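Local coordinates for protein transcriptional regulator, LacI family (PDB 3JY6) that probably binds operator DNA as a LacI-family transcription factor, its activity probably set through the periplasmic-binding-protein-like core present here, at residues F64-Q70 with M86-D92; P101-D106 with E259-A265. All blocks are in the same frame, centred on the assembly; numbering follows the deposited sequence.

Contacts 1 and 2 lie in one six-stranded parallel sheet. After strands 9-14 and 39-44 the chain reaches strand 66-70, passes helix 75-82 and returns as strand 88-91. Contact 1 closes this short beta-alpha-beta loop. The chain then turns into strand 102-104, the next neighbour in the sheet, and probable backbone hydrogen bonds from Ser90 and Asp92 to Val103 join the two contacts. After that it leaves for the four-stranded sheet and comes back through helix 236-251. Contact 2 closes this long loop when strand 260-262 settles beside 102-104 as the outermost strand. The contacts follow in series and do not nest or cross.

Contact 1 (F64-Q70 with M86-D92); sequences FDGLILQ and MPVVSVD
Leu67, Ile68 and Leu69 pair in parallel with Val88, Val89 and Ser90. The backbone bonds come first. Leu67 N donates to Pro87 O, and Val89 N returns a bond to Leu67 O. Leu69 N then reaches Val89 O at 2.7 Å and is nearly straight, with 170° at the hydrogen. Leu69 O is gripped twice. Leu69 O takes Val91 N at 2.7 Å and Ser90 OG at 3.2 Å, from opposite faces of its carbonyl plane. The serine hydroxyl is placed there by its first torsion, which turns OG away from the backbone N (chi1 -155°).

Van der Waals contacts follow. On the face that carries Ile68 and Val89, the Ile68 side chain runs alongside that of Val91, and their CG2 methyls meet at 3.9 Å. At the start of the pair, Met86 folds over the backbone. Its chain bends at the last torsion (chi3 75°), which brings Met86 SD to 3.6 Å from Gly66 C and Met86 CE to 3.6 Å from Phe64 O. Leu67 CB also touches Met86 SD, at 4.0 Å. An alanine in place of Met86 would probably open a gap beside Gly66 and leave Leu67 without its sulfur neighbour.

Gln70 OE1 and Asp92 OD1 bond elsewhere, to Ser22 and Gln234. Strand 9-14 pairs with the other edge of 66-70. Helix 49-60 packs on Leu67, Leu69 and Met86, while helix 236-251 touches Pro87, Val89 and Val91. Helix 75-82 links the two strands, so this is a beta-alpha-beta crossover, presumably right-handed as such units nearly always are.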
loop_
_atom_site.group_PDB
_atom_site.type_symbol
_atom_site.label_atom_id
_atom_site.label_comp_id
_atom_site.label_asym_id
_atom_site.label_seq_id
_atom_site.Cartn_x
_atom_site.Cartn_y
_atom_site.Cartn_z
ATOM N N PHE A 64 15.421 -12.642 -16.598
ATOM C CA PHE A 64 14.506 -11.515 -16.658
ATOM C C PHE A 64 15.221 -10.625 -17.664
ATOM O O PHE A 64 16.441 -10.705 -17.784
ATOM C CB PHE A 64 14.370 -10.838 -15.285
ATOM C CG PHE A 64 13.357 -11.498 -14.386
ATOM C CD1 PHE A 64 13.674 -12.655 -13.680
ATOM C CD2 PHE A 64 12.059 -10.997 -14.294
ATOM C CE1 PHE A 64 12.704 -13.312 -12.893
ATOM C CE2 PHE A 64 11.084 -11.644 -13.512
ATOM C CZ PHE A 64 11.403 -12.794 -12.817
ATOM N N ASP A 65 14.496 -9.796 -18.401
ATOM C CA ASP A 65 15.165 -8.963 -19.391
ATOM C C ASP A 65 15.576 -7.575 -18.944
ATOM O O ASP A 65 16.157 -6.824 -19.725
ATOM C CB ASP A 65 14.322 -8.856 -20.659
ATOM C CG ASP A 65 14.145 -10.200 -21.359
ATOM O OD1 ASP A 65 14.909 -11.150 -21.069
ATOM O OD2 ASP A 65 13.243 -10.306 -22.215
ATOM N N GLY A 66 15.302 -7.238 -17.690
ATOM C CA GLY A 66 15.659 -5.920 -17.199
ATOM C C GLY A 66 15.409 -5.767 -15.714
ATOM O O GLY A 66 14.659 -6.539 -15.109
ATOM N N LEU A 67 16.038 -4.758 -15.129
ATOM C CA LEU A 67 15.904 -4.499 -13.715
ATOM C C LEU A 67 15.658 -3.022 -13.444
ATOM O O LEU A 67 16.405 -2.162 -13.908
ATOM C CB LEU A 67 17.182 -4.940 -12.970
ATOM C CG LEU A 67 17.310 -4.551 -11.490
ATOM C CD1 LEU A 67 16.177 -5.189 -10.710
ATOM C CD2 LEU A 67 18.647 -4.987 -10.930
ATOM N N ILE A 68 14.587 -2.737 -12.716
ATOM C CA ILE A 68 14.298 -1.366 -12.323
ATOM C C ILE A 68 14.523 -1.420 -10.818
ATOM O O ILE A 68 13.856 -2.172 -10.091
ATOM C CB ILE A 68 12.868 -0.948 -12.675
ATOM C CG1 ILE A 68 12.680 -1.021 -14.198
ATOM C CG2 ILE A 68 12.616 0.456 -12.176
ATOM C CD1 ILE A 68 11.352 -0.525 -14.702
ATOM N N LEU A 69 15.491 -0.640 -10.360
ATOM C CA LEU A 69 15.875 -0.665 -8.959
ATOM C C LEU A 69 15.428 0.519 -8.106
ATOM O O LEU A 69 15.861 1.652 -8.315
ATOM C CB LEU A 69 17.397 -0.802 -8.896
ATOM C CG LEU A 69 18.110 -1.163 -7.601
ATOM C CD1 LEU A 69 17.752 -2.590 -7.192
ATOM C CD2 LEU A 69 19.625 -1.036 -7.821
ATOM N N GLN A 70 14.557 0.256 -7.140
ATOM C CA GLN A 70 14.087 1.304 -6.245
ATOM C C GLN A 70 14.407 0.801 -4.845
ATOM O O GLN A 70 13.566 0.849 -3.941
ATOM C CB GLN A 70 12.573 1.520 -6.415
ATOM C CG GLN A 70 12.018 2.799 -5.760
ATOM C CD GLN A 70 11.399 2.555 -4.401
ATOM O OE1 GLN A 70 10.456 1.773 -4.265
ATOM N NE2 GLN A 70 11.919 3.237 -3.383
ATOM N N MET A 86 21.749 -7.768 -17.844
ATOM C CA MET A 86 20.550 -7.049 -18.235
ATOM C C MET A 86 20.620 -5.561 -17.935
ATOM O O MET A 86 21.290 -5.138 -16.995
ATOM C CB MET A 86 19.319 -7.648 -17.524
ATOM C CG MET A 86 19.243 -7.374 -16.018
ATOM S SD MET A 86 17.905 -8.256 -15.137
ATOM C CE MET A 86 18.606 -9.940 -15.066
ATOM N N PRO A 87 19.942 -4.745 -18.749
ATOM C CA PRO A 87 19.948 -3.301 -18.522
ATOM C C PRO A 87 19.338 -2.981 -17.159
ATOM O O PRO A 87 18.481 -3.716 -16.665
ATOM C CB PRO A 87 19.127 -2.751 -19.689
ATOM C CG PRO A 87 18.210 -3.915 -20.059
ATOM C CD PRO A 87 19.146 -5.100 -19.936
ATOM N N VAL A 88 19.786 -1.883 -16.559
ATOM C CA VAL A 88 19.313 -1.472 -15.244
ATOM C C VAL A 88 18.951 0.003 -15.221
ATOM O O VAL A 88 19.595 0.820 -15.886
ATOM C CB VAL A 88 20.410 -1.688 -14.164
ATOM C CG1 VAL A 88 19.887 -1.306 -12.783
ATOM C CG2 VAL A 88 20.896 -3.153 -14.177
ATOM N N VAL A 89 17.912 0.342 -14.462
ATOM C CA VAL A 89 17.510 1.732 -14.276
ATOM C C VAL A 89 17.201 1.847 -12.791
ATOM O O VAL A 89 16.524 0.988 -12.234
ATOM C CB VAL A 89 16.235 2.126 -15.079
ATOM C CG1 VAL A 89 15.848 3.566 -14.759
ATOM C CG2 VAL A 89 16.485 2.025 -16.559
ATOM N N SER A 90 17.706 2.893 -12.149
ATOM C CA SER A 90 17.460 3.095 -10.726
ATOM C C SER A 90 16.444 4.229 -10.526
ATOM O O SER A 90 16.337 5.144 -11.344
ATOM C CB SER A 90 18.777 3.419 -10.009
ATOM O OG SER A 90 18.702 3.065 -8.637
ATOM N N VAL A 91 15.689 4.154 -9.442
ATOM C CA VAL A 91 14.681 5.166 -9.163
ATOM C C VAL A 91 14.651 5.610 -7.708
ATOM O O VAL A 91 14.816 4.797 -6.791
ATOM C CB VAL A 91 13.259 4.657 -9.525
ATOM C CG1 VAL A 91 12.233 5.775 -9.337
ATOM C CG2 VAL A 91 13.241 4.146 -10.953
ATOM N N ASP A 92 14.454 6.914 -7.521
ATOM C CA ASP A 92 14.326 7.533 -6.203
ATOM C C ASP A 92 15.527 7.336 -5.281
ATOM O O ASP A 92 15.362 7.243 -4.070
ATOM C CB ASP A 92 13.065 6.983 -5.515
ATOM C CG ASP A 92 12.675 7.779 -4.284
ATOM O OD1 ASP A 92 12.445 8.997 -4.415
ATOM O OD2 ASP A 92 12.594 7.197 -3.182
#

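Contact 2 (P101-D106 with E259-A265); sequences PQVVTD and EKMVIPA
Val104, Gln102 and Lys260 bury much of the surface here, with Asp106 close behind. Val104 is held through its backbone. Val104 N donates to Met261 O at 3.0 Å, and Val104 O accepts from Ile263 N at 2.8 Å, with 175° at the hydrogen. Its CG2 comes near Met261 O. Gln102 continues the ladder: its N bonds to Glu259 O, and Gln102 O takes Met261 N at 2.7 Å. The methylenes of Lys260 run along the side chain of Gln102, and Lys260 NZ ends in a salt bridge with Glu94.

Beyond the strands, Asp106 reaches across to the other segment. Asp106 OD1 accepts Ala265 N at 2.8 Å through its syn lone pair, and Asp106 CB rests against Val262 CG2 at 3.9 Å. Thr105 CG2 meets Ala265 CB at 3.7 Å, while its OG1 bonds to Gln234. On the face of Val103, Val103 CG1 lies 4.0 Å from Ile263 CG1, with helix 236-251 packed on both residues. A late chain segment thus adds the edge strand to an N-terminal parallel sheet, as in the two-subdomain, Rossmann-like core of periplasmic-binding-protein and LacI-family folds.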
loop_
_atom_site.group_PDB
_atom_site.type_symbol
_atom_site.label_atom_id
_atom_site.label_comp_id
_atom_site.label_asym_id
_atom_site.label_seq_id
_atom_site.Cartn_x
_atom_site.Cartn_y
_atom_site.Cartn_z
ATOM N N PRO A 101 21.243 4.688 -15.978
ATOM C CA PRO A 101 20.363 5.865 -15.949
ATOM C C PRO A 101 19.532 5.903 -14.667
ATOM O O PRO A 101 19.220 4.855 -14.097
ATOM C CB PRO A 101 19.477 5.675 -17.183
ATOM C CG PRO A 101 20.288 4.756 -18.091
ATOM C CD PRO A 101 20.921 3.800 -17.115
ATOM N N GLN A 102 19.166 7.101 -14.223
ATOM C CA GLN A 102 18.365 7.251 -13.012
ATOM C C GLN A 102 17.184 8.190 -13.153
ATOM O O GLN A 102 17.218 9.149 -13.915
ATOM C CB GLN A 102 19.183 7.819 -11.869
ATOM C CG GLN A 102 20.317 7.005 -11.351
ATOM C CD GLN A 102 21.084 7.820 -10.352
ATOM O OE1 GLN A 102 21.742 8.804 -10.713
ATOM N NE2 GLN A 102 20.977 7.451 -9.080
ATOM N N VAL A 103 16.159 7.917 -12.355
ATOM C CA VAL A 103 14.961 8.731 -12.299
ATOM C C VAL A 103 14.862 9.159 -10.838
ATOM O O VAL A 103 14.710 8.329 -9.932
ATOM C CB VAL A 103 13.709 7.926 -12.713
ATOM C CG1 VAL A 103 12.447 8.813 -12.595
ATOM C CG2 VAL A 103 13.873 7.428 -14.146
ATOM N N VAL A 104 14.963 10.462 -10.605
ATOM C CA VAL A 104 14.914 10.976 -9.252
ATOM C C VAL A 104 14.040 12.218 -9.094
ATOM O O VAL A 104 13.582 12.820 -10.068
ATOM C CB VAL A 104 16.337 11.345 -8.751
ATOM C CG1 VAL A 104 17.293 10.180 -8.938
ATOM C CG2 VAL A 104 16.847 12.574 -9.500
ATOM N N THR A 105 13.854 12.598 -7.837
ATOM C CA THR A 105 13.083 13.778 -7.453
ATOM C C THR A 105 14.089 14.879 -7.084
ATOM O O THR A 105 15.201 14.589 -6.647
ATOM C CB THR A 105 12.215 13.494 -6.192
ATOM O OG1 THR A 105 11.317 12.411 -6.454
ATOM C CG2 THR A 105 11.426 14.732 -5.787
ATOM N N ASP A 106 13.697 16.135 -7.264
ATOM C CA ASP A 106 14.552 17.270 -6.905
ATOM C C ASP A 106 14.345 17.435 -5.398
ATOM O O ASP A 106 13.724 18.396 -4.951
ATOM C CB ASP A 106 14.084 18.527 -7.638
ATOM C CG ASP A 106 12.620 18.854 -7.353
ATOM O OD1 ASP A 106 11.767 17.943 -7.465
ATOM O OD2 ASP A 106 12.326 20.019 -7.016
ATOM N N GLU A 259 22.639 9.222 -17.046
ATOM C CA GLU A 259 22.351 10.506 -16.418
ATOM C C GLU A 259 21.041 10.434 -15.630
ATOM O O GLU A 259 20.306 9.448 -15.727
ATOM C CB GLU A 259 22.302 11.610 -17.475
ATOM C CG GLU A 259 21.616 11.199 -18.765
ATOM C CD GLU A 259 22.206 11.886 -19.993
ATOM O OE1 GLU A 259 21.913 11.447 -21.124
ATOM O OE2 GLU A 259 22.968 12.864 -19.837
ATOM N N LYS A 260 20.770 11.466 -14.836
ATOM C CA LYS A 260 19.569 11.507 -14.018
ATOM C C LYS A 260 18.447 12.307 -14.667
ATOM O O LYS A 260 18.674 13.388 -15.213
ATOM C CB LYS A 260 19.888 12.115 -12.648
ATOM C CG LYS A 260 21.301 11.816 -12.159
ATOM C CD LYS A 260 21.419 11.857 -10.635
ATOM C CE LYS A 260 21.114 13.222 -10.052
ATOM N NZ LYS A 260 21.367 13.198 -8.585
ATOM N N MET A 261 17.237 11.758 -14.618
ATOM C CA MET A 261 16.071 12.423 -15.162
ATOM C C MET A 261 15.343 12.907 -13.924
ATOM O O MET A 261 14.957 12.105 -13.067
ATOM C CB MET A 261 15.193 11.444 -15.943
ATOM C CG MET A 261 13.816 11.975 -16.287
ATOM S SD MET A 261 12.919 10.786 -17.295
ATOM C CE MET A 261 11.929 11.910 -18.334
ATOM N N VAL A 262 15.179 14.220 -13.828
ATOM C CA VAL A 262 14.527 14.799 -12.675
ATOM C C VAL A 262 13.040 15.030 -12.869
ATOM O O VAL A 262 12.621 15.730 -13.789
ATOM C CB VAL A 262 15.211 16.129 -12.267
ATOM C CG1 VAL A 262 15.140 17.105 -13.403
ATOM C CG2 VAL A 262 14.559 16.709 -11.023
ATOM N N ILE A 263 12.252 14.407 -11.994
ATOM C CA ILE A 263 10.807 14.550 -11.993
ATOM C C ILE A 263 10.536 15.454 -10.791
ATOM O O ILE A 263 10.546 15.001 -9.650
ATOM C CB ILE A 263 10.103 13.192 -11.786
ATOM C CG1 ILE A 263 10.443 12.237 -12.940
ATOM C CG2 ILE A 263 8.598 13.404 -11.674
ATOM C CD1 ILE A 263 9.959 12.689 -14.294
ATOM N N PRO A 264 10.318 16.754 -11.028
ATOM C CA PRO A 264 10.053 17.680 -9.925
ATOM C C PRO A 264 8.835 17.327 -9.074
ATOM O O PRO A 264 7.767 16.988 -9.588
ATOM C CB PRO A 264 9.894 19.016 -10.634
ATOM C CG PRO A 264 9.340 18.616 -11.967
ATOM C CD PRO A 264 10.195 17.442 -12.323
ATOM N N ALA A 265 9.015 17.384 -7.762
ATOM C CA ALA A 265 7.919 17.103 -6.852
ATOM C C ALA A 265 7.007 18.320 -6.904
ATOM O O ALA A 265 7.425 19.406 -7.316
ATOM C CB ALA A 265 8.442 16.902 -5.431
#